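Local atomic coordinates of M32 carboxypeptidase (Chitinophagaceae bacterium, PDB entry 7A03), a protein that probably removes amino acids one at a time from the C-terminal end of peptides, as a metal-dependent carboxypeptidase of the M32 family. Residues A197-D200 / F201-L204; G330-S333 / L334-Y338; F316-P319 / R320-L324. One frame throughout, in Å; residues are numbered along the deposited sequence.

Contact 1: residues A197-D200 / F201-L204; sequences ARRD and FLHL
A short 3-10 turn in the loop between helices 170-192 and 208-222 brings Arg-198 and Arg-199 of 197-200 against Phe-201 and Leu-202 of 201-204. Two backbone bonds of the i to i+3 kind shape it: Leu-202 N gives its hydrogen to Arg-199 O at 3.0 Å, and His-203 N gives its own to Asp-200 O at 2.9 Å. Phe-201 holds CG between its own N and carbonyl carbon (chi1 50°), which folds the ring back over the preceding backbone. Arg-199 CA lies over one face, 4.1 Å from the ring centroid, a CH-pi contact. Arg-198 comes at the rim instead: in the conformer given here, one of two, its CG sits at the ring edge, in the plane, and its extended chain passes with NE 3.7 Å from Phe-201 CD2, the guanidinium standing almost perpendicular to the ring. An arginine suits this place, since its methylenes run along the rim of the phenyl while the charged end carries on to Asn-331 O and Glu-336. Arg-199, likewise extended, runs past Leu-202, its NE 3.8 Å from Leu-202 CD1. Leu-202 and Phe-201 are buried, as befits apolar side chains here: both press on Ala-340 of helix 334-341, Leu-202 also meets Phe-337 of that helix, and Phe-201 reaches Leu-329 of helix 326-329.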
loop_
_atom_site.group_PDB
_atom_site.type_symbol
_atom_site.label_atom_id
_atom_site.label_comp_id
_atom_site.label_asym_id
_atom_site.label_seq_id
_atom_site.Cartn_x
_atom_site.Cartn_y
_atom_site.Cartn_z
ATOM N N ALA A 197 18.913 -7.696 21.732
ATOM C CA ALA A 197 19.756 -8.307 20.714
ATOM C C ALA A 197 20.748 -7.285 20.175
ATOM O O ALA A 197 20.449 -6.090 20.115
ATOM C CB ALA A 197 18.902 -8.834 19.559
ATOM N N ARG A 198 21.943 -7.808 19.880
ATOM C CA ARG A 198 22.933 -7.154 19.046
ATOM C C ARG A 198 22.309 -6.782 17.713
ATOM O O ARG A 198 21.503 -7.525 17.143
ATOM C CB ARG A 198 24.104 -8.115 18.812
ATOM C CG ARG A 198 25.393 -7.456 18.330
ATOM C CD ARG A 198 26.382 -8.506 17.833
ATOM N NE ARG A 198 27.481 -7.922 17.064
ATOM C CZ ARG A 198 28.410 -8.631 16.431
ATOM N NH1 ARG A 198 28.374 -9.954 16.470
ATOM N NH2 ARG A 198 29.372 -8.015 15.751
ATOM N N ARG A 199 22.742 -5.644 17.203
ATOM C CA ARG A 199 22.028 -4.878 16.182
ATOM C C ARG A 199 22.764 -3.628 15.700
ATOM O O ARG A 199 22.469 -3.124 14.613
ATOM C CB ARG A 199 20.589 -4.534 16.597
ATOM C CG ARG A 199 19.679 -4.327 15.402
ATOM C CD ARG A 199 18.323 -3.738 15.744
ATOM N NE ARG A 199 17.593 -3.417 14.519
ATOM C CZ ARG A 199 16.591 -2.549 14.442
ATOM N NH1 ARG A 199 16.187 -1.904 15.529
ATOM N NH2 ARG A 199 15.993 -2.326 13.278
ATOM N N ASP A 200 23.728 -3.114 16.470
ATOM C CA ASP A 200 24.364 -1.873 16.048
ATOM C C ASP A 200 25.202 -2.040 14.783
ATOM O O ASP A 200 25.529 -1.038 14.136
ATOM C CB ASP A 200 25.127 -1.202 17.190
ATOM C CG ASP A 200 26.264 -2.046 17.715
ATOM O OD1 ASP A 200 26.453 -3.183 17.229
ATOM O OD2 ASP A 200 26.970 -1.561 18.626
ATOM N N PHE A 201 25.521 -3.280 14.396
ATOM C CA PHE A 201 26.188 -3.500 13.118
ATOM C C PHE A 201 25.358 -3.013 11.939
ATOM O O PHE A 201 25.920 -2.729 10.873
ATOM C CB PHE A 201 26.545 -4.981 12.936
ATOM C CG PHE A 201 25.399 -5.931 13.197
ATOM C CD1 PHE A 201 24.459 -6.199 12.210
ATOM C CD2 PHE A 201 25.284 -6.578 14.418
ATOM C CE1 PHE A 201 23.401 -7.072 12.445
ATOM C CE2 PHE A 201 24.242 -7.463 14.651
ATOM C CZ PHE A 201 23.306 -7.711 13.663
ATOM N N LEU A 202 24.039 -2.888 12.101
ATOM C CA LEU A 202 23.222 -2.384 11.002
ATOM C C LEU A 202 23.419 -0.893 10.782
ATOM O O LEU A 202 23.052 -0.384 9.717
ATOM C CB LEU A 202 21.740 -2.673 11.241
ATOM C CG LEU A 202 21.274 -4.123 11.187
ATOM C CD1 LEU A 202 19.778 -4.161 11.455
ATOM C CD2 LEU A 202 21.582 -4.771 9.851
ATOM N N HIS A 203 24.007 -0.192 11.755
ATOM C CA HIS A 203 24.253 1.235 11.637
ATOM C C HIS A 203 25.722 1.557 11.397
ATOM O O HIS A 203 26.134 2.710 11.560
ATOM C CB HIS A 203 23.690 1.983 12.844
ATOM C CG HIS A 203 22.194 2.012 12.871
ATOM N ND1 HIS A 203 21.432 0.878 13.052
ATOM C CD2 HIS A 203 21.317 3.032 12.709
ATOM C CE1 HIS A 203 20.151 1.198 13.016
ATOM N NE2 HIS A 203 20.054 2.499 12.809
ATOM N N LEU A 204 26.515 0.562 11.001
ATOM C CA LEU A 204 27.869 0.805 10.508
ATOM C C LEU A 204 27.784 1.422 9.106
ATOM O O LEU A 204 26.708 1.760 8.600
ATOM C CB LEU A 204 28.681 -0.488 10.532
ATOM C CG LEU A 204 28.966 -1.102 11.900
ATOM C CD1 LEU A 204 29.564 -2.510 11.795
ATOM C CD2 LEU A 204 29.886 -0.171 12.681
#

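Contact 2: residues G330-S333 / L334-Y338; sequences GNVS and LQEFY
Ser-333 and Glu-336 face each other across the first turn of helix 334-341 and exchange bonds as a capping box. Ser-333, the N-cap, carries OG between its backbone N and carbonyl carbon (chi1 64°), where it accepts from Glu-336 N at 3.1 Å. Glu-336 reaches back, its chain extended beyond CG, and its OE1 takes the hydrogen of Ser-333 N at 2.8 Å through the anti lone pair; the bond is nearly straight at 174°. Serine is short enough to cap an amide of the first turn, and glutamate just long enough to return to the cap residue's own N-H. Its negative charge at the N-terminal end would also be favoured by the helix dipole. Val-332 lies across the glutamate stem, with CG1 3.8 Å from Glu-336 CB. Phe-337 N gives the first i to i+4 bond of the helix, to Ser-333 O at 3.0 Å. With an alanine here instead of Glu-336, Ser-333 N would probably lose its carboxylate acceptor, and Arg-198 NH1, at least in the conformer given, its salt-bridge mate OE1. Beyond the cap, Leu-334 packs on Trp-314 of helix 311-324, while Phe-337 touches Ile-321 of that helix and Trp-263 of helix 258-277.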
loop_
_atom_site.group_PDB
_atom_site.type_symbol
_atom_site.label_atom_id
_atom_site.label_comp_id
_atom_site.label_asym_id
_atom_site.label_seq_id
_atom_site.Cartn_x
_atom_site.Cartn_y
_atom_site.Cartn_z
ATOM N N GLY A 330 31.249 -9.533 8.914
ATOM C CA GLY A 330 32.072 -10.733 8.936
ATOM C C GLY A 330 32.167 -11.403 10.288
ATOM O O GLY A 330 32.453 -12.605 10.357
ATOM N N ASN A 331 31.928 -10.657 11.368
ATOM C CA ASN A 331 31.882 -11.212 12.714
ATOM C C ASN A 331 30.461 -11.239 13.283
ATOM O O ASN A 331 30.296 -11.244 14.505
ATOM C CB ASN A 331 32.839 -10.450 13.637
ATOM C CG ASN A 331 32.400 -9.017 13.883
ATOM O OD1 ASN A 331 31.656 -8.438 13.088
ATOM N ND2 ASN A 331 32.868 -8.434 14.982
ATOM N N VAL A 332 29.439 -11.256 12.419
ATOM C CA VAL A 332 28.027 -11.294 12.808
ATOM C C VAL A 332 27.421 -12.592 12.279
ATOM O O VAL A 332 27.542 -12.889 11.086
ATOM C CB VAL A 332 27.261 -10.077 12.251
ATOM C CG1 VAL A 332 25.789 -10.123 12.682
ATOM C CG2 VAL A 332 27.911 -8.772 12.696
ATOM N N SER A 333 26.760 -13.362 13.155
ATOM C CA SER A 333 26.250 -14.661 12.721
ATOM C C SER A 333 24.913 -14.516 12.014
ATOM O O SER A 333 24.238 -13.492 12.111
ATOM C CB SER A 333 26.006 -15.608 13.903
ATOM O OG SER A 333 24.985 -15.127 14.768
ATOM N N LEU A 334 24.519 -15.583 11.316
ATOM C CA LEU A 334 23.220 -15.576 10.650
ATOM C C LEU A 334 22.093 -15.297 11.641
ATOM O O LEU A 334 21.205 -14.483 11.362
ATOM C CB LEU A 334 22.989 -16.898 9.912
ATOM C CG LEU A 334 21.571 -17.209 9.421
ATOM C CD1 LEU A 334 21.121 -16.210 8.393
ATOM C CD2 LEU A 334 21.476 -18.658 8.876
ATOM N N GLN A 335 22.130 -15.948 12.808
ATOM C CA GLN A 335 21.095 -15.749 13.822
ATOM C C GLN A 335 21.071 -14.316 14.341
ATOM O O GLN A 335 19.991 -13.735 14.521
ATOM C CB GLN A 335 21.297 -16.731 14.981
ATOM C CG GLN A 335 20.531 -18.022 14.823
ATOM C CD GLN A 335 19.036 -17.791 14.716
ATOM O OE1 GLN A 335 18.482 -16.919 15.380
ATOM N NE2 GLN A 335 18.382 -18.558 13.858
ATOM N N GLU A 336 22.246 -13.726 14.594
ATOM C CA GLU A 336 22.278 -12.332 15.042
ATOM C C GLU A 336 21.670 -11.403 14.000
ATOM O O GLU A 336 20.895 -10.495 14.338
ATOM C CB GLU A 336 23.710 -11.912 15.360
ATOM C CG GLU A 336 24.274 -12.638 16.559
ATOM C CD GLU A 336 25.745 -12.351 16.790
ATOM O OE1 GLU A 336 26.519 -12.397 15.815
ATOM O OE2 GLU A 336 26.126 -12.085 17.949
ATOM N N PHE A 337 22.015 -11.618 12.729
ATOM C CA PHE A 337 21.481 -10.788 11.661
ATOM C C PHE A 337 19.965 -10.952 11.548
ATOM O O PHE A 337 19.229 -9.962 11.425
ATOM C CB PHE A 337 22.185 -11.141 10.350
ATOM C CG PHE A 337 21.770 -10.272 9.204
ATOM C CD1 PHE A 337 22.370 -9.036 8.996
ATOM C CD2 PHE A 337 20.782 -10.693 8.333
ATOM C CE1 PHE A 337 21.982 -8.230 7.939
ATOM C CE2 PHE A 337 20.392 -9.888 7.284
ATOM C CZ PHE A 337 20.996 -8.668 7.090
ATOM N N TYR A 338 19.484 -12.197 11.621
ATOM C CA TYR A 338 18.052 -12.490 11.521
ATOM C C TYR A 338 17.272 -11.812 12.644
ATOM O O TYR A 338 16.229 -11.168 12.414
ATOM C CB TYR A 338 17.884 -14.010 11.557
ATOM C CG TYR A 338 16.477 -14.528 11.708
ATOM C CD1 TYR A 338 15.505 -14.274 10.743
ATOM C CD2 TYR A 338 16.126 -15.285 12.808
ATOM C CE1 TYR A 338 14.221 -14.758 10.886
ATOM C CE2 TYR A 338 14.844 -15.774 12.954
ATOM C CZ TYR A 338 13.898 -15.505 11.995
ATOM O OH TYR A 338 12.619 -16.000 12.146
#

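Contact 3: residues F316-P319 / R320-L324; sequences FQYP and RIQAL. With GOL (glycerol), chain D.
The backbone continues from 316-319 into 320-324 without a break, as consecutive turns of one helix, joined by i to i+4 bonds: Ile-321 N to Gln-317 O at 3.0 Å, Gln-322 N to Tyr-318 O at 2.9 Å and Ala-323 N to Pro-319 O at 3.0 Å. Pro-319 has no hydrogen to offer the turn before it, and the helix kinks there, although its own carbonyl still bonds onward. On one side Gln-322 crosses the Tyr-318 ring: its CG sits over a face, 3.8 Å from the centroid, as a CH-pi contact, and the amide is turned 27° from the ring plane. A glutamine suits the spot because its CG and amide carbon lie against the phenol ring while NE2 reaches Leu-329 O. This is the last part of helix 311-324, in contact with helices 208-222 and 334-341; Ile-321 meets Leu-214 of the former and Phe-337 of the latter. On the more exposed side Arg-320 bends at chi3 (63°) and turns again at chi4 (85°), and together these lay its guanidinium nearly parallel to the Phe-316 ring, with CD 3.5 Å from Phe-316 CE2. These turns also present NE and NH2 to a glycerol, probably from the crystallisation liquor: NE bonds to its O3 at 2.8 Å and NH2 to its O2 at 3.0 Å. Glycerol O3 in turn donates to Gln-317 OE1 at 2.6 Å, and Asp-217 and Gln-221 of helix 208-222 also bond the glycerol.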
loop_
_atom_site.group_PDB
_atom_site.type_symbol
_atom_site.label_atom_id
_atom_site.label_comp_id
_atom_site.label_asym_id
_atom_site.label_seq_id
_atom_site.Cartn_x
_atom_site.Cartn_y
_atom_site.Cartn_z
ATOM N N PHE A 316 20.357 -18.554 2.385
ATOM C CA PHE A 316 21.065 -18.350 1.130
ATOM C C PHE A 316 21.650 -16.950 1.022
ATOM O O PHE A 316 22.805 -16.787 0.596
ATOM C CB PHE A 316 20.113 -18.623 -0.042
ATOM C CG PHE A 316 20.714 -18.362 -1.397
ATOM C CD1 PHE A 316 21.462 -19.344 -2.030
ATOM C CD2 PHE A 316 20.510 -17.157 -2.049
ATOM C CE1 PHE A 316 22.003 -19.124 -3.274
ATOM C CE2 PHE A 316 21.061 -16.920 -3.307
ATOM C CZ PHE A 316 21.809 -17.915 -3.920
ATOM N N GLN A 317 20.887 -15.920 1.392
ATOM C CA GLN A 317 21.361 -14.564 1.136
ATOM C C GLN A 317 22.435 -14.092 2.116
ATOM O O GLN A 317 23.283 -13.276 1.744
ATOM C CB GLN A 317 20.193 -13.576 1.081
ATOM C CG GLN A 317 19.272 -13.754 -0.125
ATOM C CD GLN A 317 19.918 -13.361 -1.454
ATOM O OE1 GLN A 317 20.993 -12.750 -1.492
ATOM N NE2 GLN A 317 19.251 -13.700 -2.543
ATOM N N TYR A 318 22.439 -14.571 3.361
ATOM C CA TYR A 318 23.364 -14.010 4.341
ATOM C C TYR A 318 24.829 -14.190 3.972
ATOM O O TYR A 318 25.576 -13.201 4.038
ATOM C CB TYR A 318 23.044 -14.461 5.777
ATOM C CG TYR A 318 23.857 -13.652 6.766
ATOM C CD1 TYR A 318 23.695 -12.276 6.846
ATOM C CD2 TYR A 318 24.825 -14.252 7.581
ATOM C CE1 TYR A 318 24.455 -11.509 7.707
ATOM C CE2 TYR A 318 25.583 -13.488 8.461
ATOM C CZ TYR A 318 25.387 -12.119 8.519
ATOM O OH TYR A 318 26.123 -11.313 9.361
ATOM N N PRO A 319 25.315 -15.381 3.599
ATOM C CA PRO A 319 26.734 -15.475 3.218
ATOM C C PRO A 319 27.087 -14.552 2.067
ATOM O O PRO A 319 28.199 -13.996 2.030
ATOM C CB PRO A 319 26.909 -16.957 2.853
ATOM C CG PRO A 319 25.746 -17.655 3.480
ATOM C CD PRO A 319 24.625 -16.680 3.494
ATOM N N ARG A 320 26.140 -14.319 1.152
ATOM C CA ARG A 320 26.404 -13.422 0.032
ATOM C C ARG A 320 26.577 -11.975 0.498
ATOM O O ARG A 320 27.510 -11.275 0.073
ATOM C CB ARG A 320 25.307 -13.557 -1.018
ATOM C CG ARG A 320 25.150 -14.963 -1.586
ATOM C CD ARG A 320 23.920 -15.077 -2.511
ATOM N NE ARG A 320 23.993 -14.239 -3.714
ATOM C CZ ARG A 320 24.607 -14.593 -4.838
ATOM N NH1 ARG A 320 25.206 -15.771 -4.929
ATOM N NH2 ARG A 320 24.611 -13.766 -5.879
ATOM N N ILE A 321 25.694 -11.496 1.382
ATOM C CA ILE A 321 25.867 -10.119 1.835
ATOM C C ILE A 321 27.045 -9.992 2.793
ATOM O O ILE A 321 27.639 -8.916 2.902
ATOM C CB ILE A 321 24.590 -9.427 2.366
ATOM C CG1 ILE A 321 24.162 -10.013 3.703
ATOM C CG2 ILE A 321 23.465 -9.435 1.332
ATOM C CD1 ILE A 321 23.235 -9.068 4.465
ATOM N N GLN A 322 27.414 -11.071 3.487
ATOM C CA GLN A 322 28.633 -11.039 4.286
ATOM C C GLN A 322 29.839 -10.845 3.391
ATOM O O GLN A 322 30.757 -10.081 3.719
ATOM C CB GLN A 322 28.778 -12.363 5.020
ATOM C CG GLN A 322 28.182 -12.386 6.395
ATOM C CD GLN A 322 28.583 -13.643 7.129
ATOM O OE1 GLN A 322 28.536 -14.737 6.562
ATOM N NE2 GLN A 322 29.013 -13.498 8.383
ATOM N N ALA A 323 29.864 -11.552 2.263
ATOM C CA ALA A 323 30.955 -11.381 1.308
ATOM C C ALA A 323 30.995 -9.966 0.757
ATOM O O ALA A 323 32.080 -9.444 0.448
ATOM C CB ALA A 323 30.784 -12.377 0.162
ATOM N N LEU A 324 29.825 -9.341 0.609
ATOM C CA LEU A 324 29.766 -7.980 0.095
ATOM C C LEU A 324 30.233 -6.954 1.129
ATOM O O LEU A 324 30.856 -5.946 0.769
ATOM C CB LEU A 324 28.334 -7.682 -0.336
ATOM C CG LEU A 324 28.087 -6.405 -1.106
ATOM C CD1 LEU A 324 29.049 -6.344 -2.294
ATOM C CD2 LEU A 324 26.652 -6.405 -1.564
HETATM C C1 GOL D . 24.870 -10.651 -3.373
HETATM O O1 GOL D . 26.025 -9.995 -3.860
HETATM C C2 GOL D . 23.710 -10.272 -4.331
HETATM O O2 GOL D . 23.816 -10.882 -5.580
HETATM C C3 GOL D . 22.399 -10.671 -3.579
HETATM O O3 GOL D . 22.262 -12.061 -3.599
#

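How the contacts relate
From the N terminus the chain meets contact 1 first, in the loop joining helices 170-192 and 208-222, then contact 3 on helix 311-324, and last contact 2 at the start of helix 334-341. Each is local, between adjoining segments, and none closes a long loop; they follow in series, with none enclosing or crossing another. Contact 2 stands between the others in space: its centre is about 10 Å from each of theirs. Towards contact 1, Phe-201 packs on Val-332; towards contact 3, Val-332 O lies 2.7 Å from Tyr-318 OH, a probable hydrogen bond. Contacts 1 and 3 do not touch, so 330-338 bridges the 197-204 loop and helix 311-324.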